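Local atomic coordinates of peptide chain release factor subunit 1 (Aeropyrum pernix, PDB entry 3AGK), a protein that probably directs the termination of protein synthesis when the ribosome meets the stop codons UAA, UAG and UGA. Residues Arg73-Leu82 with Asn91-Glu99. Numbering follows the deposited sequence.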
# COMPACT_ATOMS: atom_id res chain seq x y z
N ARG A 73 -9.99 8.80 29.81
CA ARG A 73 -10.74 7.57 29.67
C ARG A 73 -9.98 6.48 28.92
O ARG A 73 -9.98 5.31 29.33
CB ARG A 73 -12.07 7.82 28.97
CG ARG A 73 -12.90 6.55 28.84
CD ARG A 73 -13.92 6.71 27.74
NE ARG A 73 -15.03 5.78 27.89
CZ ARG A 73 -16.07 5.73 27.05
NH1 ARG A 73 -16.10 6.55 26.00
NH2 ARG A 73 -17.05 4.86 27.25
N ALA A 74 -9.34 6.85 27.82
CA ALA A 74 -8.56 5.91 27.02
C ALA A 74 -7.32 5.44 27.79
O ALA A 74 -7.00 4.26 27.78
CB ALA A 74 -8.15 6.53 25.70
N LEU A 75 -6.64 6.38 28.44
CA LEU A 75 -5.51 6.05 29.30
C LEU A 75 -5.89 5.05 30.39
O LEU A 75 -5.16 4.08 30.65
CB LEU A 75 -4.97 7.33 29.95
CG LEU A 75 -3.60 7.91 29.59
CD1 LEU A 75 -2.97 7.28 28.38
CD2 LEU A 75 -3.70 9.42 29.42
N SER A 76 -7.03 5.27 31.05
CA SER A 76 -7.47 4.38 32.11
C SER A 76 -7.76 3.00 31.57
O SER A 76 -7.46 1.98 32.21
CB SER A 76 -8.72 4.91 32.80
OG SER A 76 -8.46 6.23 33.24
N ALA A 77 -8.34 2.96 30.37
CA ALA A 77 -8.68 1.69 29.74
C ALA A 77 -7.41 0.90 29.47
O ALA A 77 -7.34 -0.29 29.75
CB ALA A 77 -9.47 1.91 28.47
N ALA A 78 -6.40 1.58 28.94
CA ALA A 78 -5.13 0.92 28.65
C ALA A 78 -4.45 0.41 29.94
O ALA A 78 -3.94 -0.73 29.98
CB ALA A 78 -4.21 1.83 27.87
N MET A 79 -4.47 1.23 30.99
CA MET A 79 -3.94 0.79 32.30
C MET A 79 -4.67 -0.43 32.83
O MET A 79 -4.04 -1.35 33.35
CB MET A 79 -3.99 1.90 33.34
CG MET A 79 -3.02 3.05 33.07
SD MET A 79 -3.03 4.36 34.33
CE MET A 79 -3.47 5.77 33.32
N ASP A 80 -6.00 -0.43 32.72
CA ASP A 80 -6.83 -1.58 33.10
C ASP A 80 -6.34 -2.83 32.39
O ASP A 80 -6.15 -3.88 33.00
CB ASP A 80 -8.28 -1.35 32.68
CG ASP A 80 -9.04 -0.49 33.66
OD1 ASP A 80 -8.61 -0.43 34.83
OD2 ASP A 80 -10.05 0.12 33.25
N ARG A 81 -6.17 -2.69 31.08
CA ARG A 81 -5.74 -3.78 30.23
C ARG A 81 -4.39 -4.34 30.69
O ARG A 81 -4.19 -5.55 30.76
CB ARG A 81 -5.67 -3.27 28.79
CG ARG A 81 -6.50 -4.03 27.75
CD ARG A 81 -7.88 -4.42 28.25
NE ARG A 81 -8.64 -3.28 28.74
CZ ARG A 81 -9.73 -2.79 28.17
NH1 ARG A 81 -10.22 -3.36 27.07
NH2 ARG A 81 -10.35 -1.75 28.70
N LEU A 82 -3.46 -3.44 31.02
CA LEU A 82 -2.10 -3.87 31.36
C LEU A 82 -2.04 -4.53 32.73
O LEU A 82 -1.22 -5.40 32.98
CB LEU A 82 -1.12 -2.69 31.32
CG LEU A 82 -0.83 -2.03 29.97
CD1 LEU A 82 0.24 -0.95 30.14
CD2 LEU A 82 -0.40 -3.05 28.95
N ASN A 91 6.26 -11.36 21.66
CA ASN A 91 6.31 -10.47 20.51
C ASN A 91 5.89 -9.05 20.87
O ASN A 91 5.71 -8.21 19.98
CB ASN A 91 5.42 -10.98 19.38
CG ASN A 91 6.06 -12.09 18.59
OD1 ASN A 91 7.20 -12.47 18.84
ND2 ASN A 91 5.33 -12.62 17.61
N GLY A 92 5.71 -8.80 22.16
CA GLY A 92 5.25 -7.51 22.65
C GLY A 92 3.73 -7.38 22.65
O GLY A 92 3.00 -8.35 22.40
N LEU A 93 3.27 -6.16 22.95
CA LEU A 93 1.85 -5.83 22.99
C LEU A 93 1.58 -4.59 22.15
O LEU A 93 2.45 -3.73 22.03
CB LEU A 93 1.45 -5.47 24.42
CG LEU A 93 0.96 -6.49 25.43
CD1 LEU A 93 0.72 -5.75 26.73
CD2 LEU A 93 -0.32 -7.13 24.92
N VAL A 94 0.38 -4.49 21.59
CA VAL A 94 -0.07 -3.20 21.06
C VAL A 94 -1.52 -2.92 21.48
O VAL A 94 -2.37 -3.82 21.47
CB VAL A 94 0.11 -3.06 19.52
CG1 VAL A 94 1.18 -4.01 18.99
CG2 VAL A 94 -1.19 -3.26 18.81
N LEU A 95 -1.78 -1.68 21.86
CA LEU A 95 -3.12 -1.25 22.26
C LEU A 95 -3.60 -0.05 21.45
O LEU A 95 -2.84 0.87 21.22
CB LEU A 95 -3.15 -0.87 23.75
CG LEU A 95 -3.18 -2.01 24.77
CD1 LEU A 95 -1.77 -2.55 25.01
CD2 LEU A 95 -3.82 -1.57 26.09
N PHE A 96 -4.86 -0.08 21.03
CA PHE A 96 -5.53 1.12 20.51
C PHE A 96 -6.83 1.33 21.30
O PHE A 96 -7.62 0.40 21.46
CB PHE A 96 -5.83 0.96 19.02
CG PHE A 96 -4.61 0.67 18.17
CD1 PHE A 96 -4.29 -0.63 17.82
CD2 PHE A 96 -3.80 1.70 17.72
CE1 PHE A 96 -3.17 -0.89 17.03
CE2 PHE A 96 -2.69 1.45 16.93
CZ PHE A 96 -2.37 0.14 16.59
N CYS A 97 -7.05 2.53 21.82
CA CYS A 97 -8.26 2.80 22.60
C CYS A 97 -8.81 4.18 22.27
O CYS A 97 -8.06 5.09 21.93
CB CYS A 97 -8.00 2.71 24.12
SG CYS A 97 -7.21 1.19 24.70
N GLY A 98 -10.13 4.33 22.38
CA GLY A 98 -10.77 5.62 22.18
C GLY A 98 -12.22 5.50 21.77
O GLY A 98 -12.79 4.41 21.74
N GLU A 99 -12.83 6.64 21.45
CA GLU A 99 -14.19 6.66 20.92
C GLU A 99 -14.19 7.24 19.51
O GLU A 99 -14.71 6.62 18.57
CB GLU A 99 -15.11 7.48 21.82
CG GLU A 99 -16.58 7.40 21.43
CD GLU A 99 -17.36 8.65 21.81
OE1 GLU A 99 -18.12 9.16 20.96
OE2 GLU A 99 -17.19 9.13 22.95
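The guanidinium end of Arg73 lies near the carboxylate of Glu99 at the exposed end of the contact. Its chain is stretched out, CG anti to the backbone N (chi1 -179°), yet NH1 stays 4.1 Å from Glu99 OE2, too far for a salt bridge; the carboxylate oxygen lies beside the guanidinium edge, and Glu99 is poorly ordered. The guanidinium has a cation-pi partner in Phe106.

One turn of helix carries the chain from Ala74 to Ala78, and here the small alanines let helix and strand come close. The CA atoms of Ala74 and Gly98 are only 5.3 Å apart, and the methyl group of Ala74 rests 4.1 Å from CB of Cys97. Gly98 suits its place because, at its backbone angles, a CB would press on the carbonyl O of Cys97. Ala77 and Ala78 border the sulfur of Cys97, Ala78 with its CB 4.4 Å from SG; the sulfur itself is tied up in the disulfide to Cys108.

Toward the C-terminal end of the helix the gap widens and leucines fill it. Leu95 lifts CD2 against the helix backbone, 3.8 Å from Ala78 CA, and against the aliphatic base of Arg81, whose chain then bends away. Leu82 extends CD2 to within 3.7 Å of Leu93 CD1, the two side chains lying alongside each other and pointing opposite ways.

Thus helix 65-82 covers one face of the antiparallel sheet in eRF1 domain 1, its segment 73-82 running roughly antiparallel to strand 93-98 (142° between their N-to-C directions), which pairs with strands 34-39 and 107-111. On the helix's flank, Leu82 also packs on Val48 and Leu52 of helix 45-58.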